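Local coordinates for protein scavenger receptor with C-type lectin type I (Homo sapiens, PDB 2OX8) that binds the leukocyte cell-surface glycan Lewis(x) through its C-type lectin carbohydrate-recognition domain, at residues A[90-95]-A[114-119]. Numbering follows the deposited sequence.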
ATOM      1  N   ALA A  90       6.631  -7.230  12.451  1.00 34.76           N
ATOM      2  CA  ALA A  90       6.824  -7.469  13.885  1.00 35.50           C
ATOM      3  C   ALA A  90       6.298  -6.468  14.922  1.00 35.18           C
ATOM      4  O   ALA A  90       5.464  -6.823  15.757  1.00 37.21           O
ATOM      5  CB  ALA A  90       8.303  -7.735  14.152  1.00 36.41           C
ATOM      6  N   GLY A  91       6.785  -5.237  14.910  1.00 32.97           N
ATOM      7  CA  GLY A  91       6.309  -4.291  15.906  1.00 32.50           C
ATOM      8  C   GLY A  91       5.505  -3.130  15.357  1.00 32.68           C
ATOM      9  O   GLY A  91       5.488  -2.045  15.949  1.00 29.32           O
ATOM     10  N   GLN A  92       4.821  -3.372  14.240  1.00 32.01           N
ATOM     11  CA  GLN A  92       4.024  -2.352  13.568  1.00 32.99           C
ATOM     12  C   GLN A  92       2.517  -2.504  13.788  1.00 32.59           C
ATOM     13  O   GLN A  92       2.027  -3.598  14.050  1.00 32.26           O
ATOM     14  CB  GLN A  92       4.307  -2.405  12.073  1.00 34.64           C
ATOM     15  CG  GLN A  92       5.779  -2.414  11.730  1.00 37.24           C
ATOM     16  CD  GLN A  92       6.487  -1.168  12.201  1.00 38.76           C
ATOM     17  OE1 GLN A  92       6.529  -0.880  13.397  1.00 41.21           O
ATOM     18  NE2 GLN A  92       7.050  -0.414  11.263  1.00 39.82           N
ATOM     19  N   PRO A  93       1.762  -1.398  13.673  1.00 31.77           N
ATOM     20  CA  PRO A  93       2.274  -0.064  13.359  1.00 31.75           C
ATOM     21  C   PRO A  93       2.504   0.782  14.609  1.00 33.34           C
ATOM     22  O   PRO A  93       2.891   1.947  14.508  1.00 34.31           O
ATOM     23  CB  PRO A  93       1.182   0.510  12.483  1.00 30.02           C
ATOM     24  CG  PRO A  93      -0.030  -0.008  13.134  1.00 30.06           C
ATOM     25  CD  PRO A  93       0.307  -1.452  13.448  1.00 29.93           C
ATOM     26  N   ASP A  94       2.270   0.197  15.783  1.00 34.24           N
ATOM     27  CA  ASP A  94       2.451   0.919  17.038  1.00 36.38           C
ATOM     28  C   ASP A  94       3.913   1.129  17.420  1.00 35.52           C
ATOM     29  O   ASP A  94       4.207   1.858  18.360  1.00 35.91           O
ATOM     30  CB  ASP A  94       1.696   0.226  18.197  1.00 38.90           C
ATOM     31  CG  ASP A  94       1.713  -1.311  18.106  1.00 44.71           C
ATOM     32  OD1 ASP A  94       1.080  -1.879  17.178  1.00 47.78           O
ATOM     33  OD2 ASP A  94       2.347  -1.957  18.975  1.00 42.36           O
ATOM     34  N   ASN A  95       4.828   0.502  16.686  1.00 33.95           N
ATOM     35  CA  ASN A  95       6.261   0.633  16.962  1.00 31.47           C
ATOM     36  C   ASN A  95       6.648   0.122  18.359  1.00 30.33           C
ATOM     37  O   ASN A  95       7.245   0.829  19.163  1.00 30.18           O
ATOM     38  CB  ASN A  95       6.688   2.089  16.793  1.00 29.40           C
ATOM     39  CG  ASN A  95       8.143   2.293  17.081  1.00 27.71           C
ATOM     40  OD1 ASN A  95       8.978   1.494  16.686  1.00 27.74           O
ATOM     41  ND2 ASN A  95       8.461   3.369  17.769  1.00 29.73           N
ATOM     42  N   GLN A 114       5.058  -8.365   4.412  1.00 32.40           N
ATOM     43  CA  GLN A 114       4.502  -7.576   5.512  1.00 30.33           C
ATOM     44  C   GLN A 114       4.495  -6.072   5.331  1.00 25.47           C
ATOM     45  O   GLN A 114       5.287  -5.517   4.563  1.00 25.53           O
ATOM     46  CB  GLN A 114       5.196  -7.918   6.826  1.00 32.67           C
ATOM     47  CG  GLN A 114       6.676  -8.130   6.708  1.00 34.92           C
ATOM     48  CD  GLN A 114       7.032  -9.591   6.725  1.00 36.50           C
ATOM     49  OE1 GLN A 114       8.195  -9.945   6.869  1.00 40.86           O
ATOM     50  NE2 GLN A 114       6.031 -10.455   6.579  1.00 36.11           N
ATOM     51  N   TRP A 115       3.574  -5.428   6.043  1.00 20.92           N
ATOM     52  CA  TRP A 115       3.416  -3.978   5.996  1.00 20.77           C
ATOM     53  C   TRP A 115       4.242  -3.301   7.074  1.00 23.37           C
ATOM     54  O   TRP A 115       4.317  -3.762   8.220  1.00 24.42           O
ATOM     55  CB  TRP A 115       1.954  -3.576   6.179  1.00 18.19           C
ATOM     56  CG  TRP A 115       1.012  -4.364   5.350  1.00 15.26           C
ATOM     57  CD1 TRP A 115       1.300  -5.052   4.204  1.00 14.88           C
ATOM     58  CD2 TRP A 115      -0.374  -4.573   5.609  1.00 15.29           C
ATOM     59  NE1 TRP A 115       0.173  -5.691   3.734  1.00 17.07           N
ATOM     60  CE2 TRP A 115      -0.872  -5.409   4.577  1.00 16.09           C
ATOM     61  CE3 TRP A 115      -1.249  -4.138   6.616  1.00 14.28           C
ATOM     62  CZ2 TRP A 115      -2.204  -5.812   4.522  1.00 13.58           C
ATOM     63  CZ3 TRP A 115      -2.571  -4.539   6.566  1.00 14.87           C
ATOM     64  CH2 TRP A 115      -3.037  -5.368   5.525  1.00 17.87           C
ATOM     65  N   ASN A 116       4.843  -2.187   6.691  1.00 25.02           N
ATOM     66  CA  ASN A 116       5.684  -1.413   7.569  1.00 27.84           C
ATOM     67  C   ASN A 116       5.161   0.003   7.405  1.00 31.40           C
ATOM     68  O   ASN A 116       4.605   0.347   6.365  1.00 30.72           O
ATOM     69  CB  ASN A 116       7.138  -1.529   7.083  1.00 29.55           C
ATOM     70  CG  ASN A 116       8.150  -1.014   8.095  1.00 31.66           C
ATOM     71  OD1 ASN A 116       8.045  -1.284   9.296  1.00 33.84           O
ATOM     72  ND2 ASN A 116       9.150  -0.286   7.610  1.00 29.89           N
ATOM     73  N   ASP A 117       5.300   0.828   8.430  1.00 34.38           N
ATOM     74  CA  ASP A 117       4.827   2.184   8.289  1.00 37.56           C
ATOM     75  C   ASP A 117       6.037   3.081   8.149  1.00 38.48           C
ATOM     76  O   ASP A 117       6.744   3.333   9.110  1.00 40.81           O
ATOM     77  CB  ASP A 117       3.977   2.591   9.493  1.00 39.36           C
ATOM     78  CG  ASP A 117       4.773   2.668  10.760  1.00 40.98           C
ATOM     79  OD1 ASP A 117       5.446   1.666  11.082  1.00 43.09           O
ATOM     80  OD2 ASP A 117       4.724   3.723  11.430  1.00 39.17           O
ATOM     81  N   PHE A 118       6.278   3.535   6.929  1.00 39.37           N
ATOM     82  CA  PHE A 118       7.396   4.409   6.629  1.00 40.38           C
ATOM     83  C   PHE A 118       6.911   5.832   6.810  1.00 42.49           C
ATOM     84  O   PHE A 118       5.757   6.062   7.182  1.00 42.87           O
ATOM     85  CB  PHE A 118       7.829   4.250   5.169  1.00 39.67           C
ATOM     86  CG  PHE A 118       7.899   2.832   4.702  1.00 39.67           C
ATOM     87  CD1 PHE A 118       6.750   2.054   4.619  1.00 37.65           C
ATOM     88  CD2 PHE A 118       9.118   2.272   4.330  1.00 38.74           C
ATOM     89  CE1 PHE A 118       6.817   0.740   4.171  1.00 38.82           C
ATOM     90  CE2 PHE A 118       9.190   0.956   3.880  1.00 36.90           C
ATOM     91  CZ  PHE A 118       8.040   0.192   3.801  1.00 37.06           C
ATOM     92  N   GLN A 119       7.798   6.789   6.550  1.00 43.30           N
ATOM     93  CA  GLN A 119       7.404   8.179   6.626  1.00 44.72           C
ATOM     94  C   GLN A 119       7.061   8.608   5.211  1.00 44.31           C
ATOM     95  O   GLN A 119       7.755   8.256   4.252  1.00 43.72           O
ATOM     96  CB  GLN A 119       8.521   9.087   7.144  1.00 46.40           C
ATOM     97  CG  GLN A 119       8.054  10.546   7.157  1.00 49.20           C
ATOM     98  CD  GLN A 119       9.175  11.547   7.269  1.00 50.51           C
ATOM     99  OE1 GLN A 119       9.716  11.774   8.352  1.00 51.47           O
ATOM    100  NE2 GLN A 119       9.535  12.156   6.142  1.00 50.57           N
TER
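The side-chain amide of Q92 meets two flat groups of strand 115-118: the amide of N116, 28° from coplanar with it, and the carboxylate of D117, turned by 65°. N116 ND2 lies over one face of the F118 ring, 3.9 Å above its centre. The meeting joins two signatures of the C-type lectin fold, Q92-P93-D94 in the long loop and W115-N116-D117 on the strand. In calcium-bound, galactose-type relatives the Gln and Asp of the first and the Asn and Asp of the second supply ligands to the sugar-binding calcium, and the cis peptide before P93 belongs to that design. The example shows side chains of two sequence-distant motifs converging, as around that calcium. The bend at chi2 (-62°) turns the Q92 amide alongside the strand, with NE2 between N116 OD1 and D117 OD1. Q92 NE2 donates to N116 OD1, but at 2.4 Å the bond is implausibly short, its length doubtful. D117 OD1 also crowds the amide, at too poor an angle for a hydrogen bond. A zinc ion, probably that of D68, E72, H100 and D105, lies about 6 Å from the D117 side chain. H100 ND1 is hydrogen-bonded to P93 O, which stands 4.0 Å from D117 OD2.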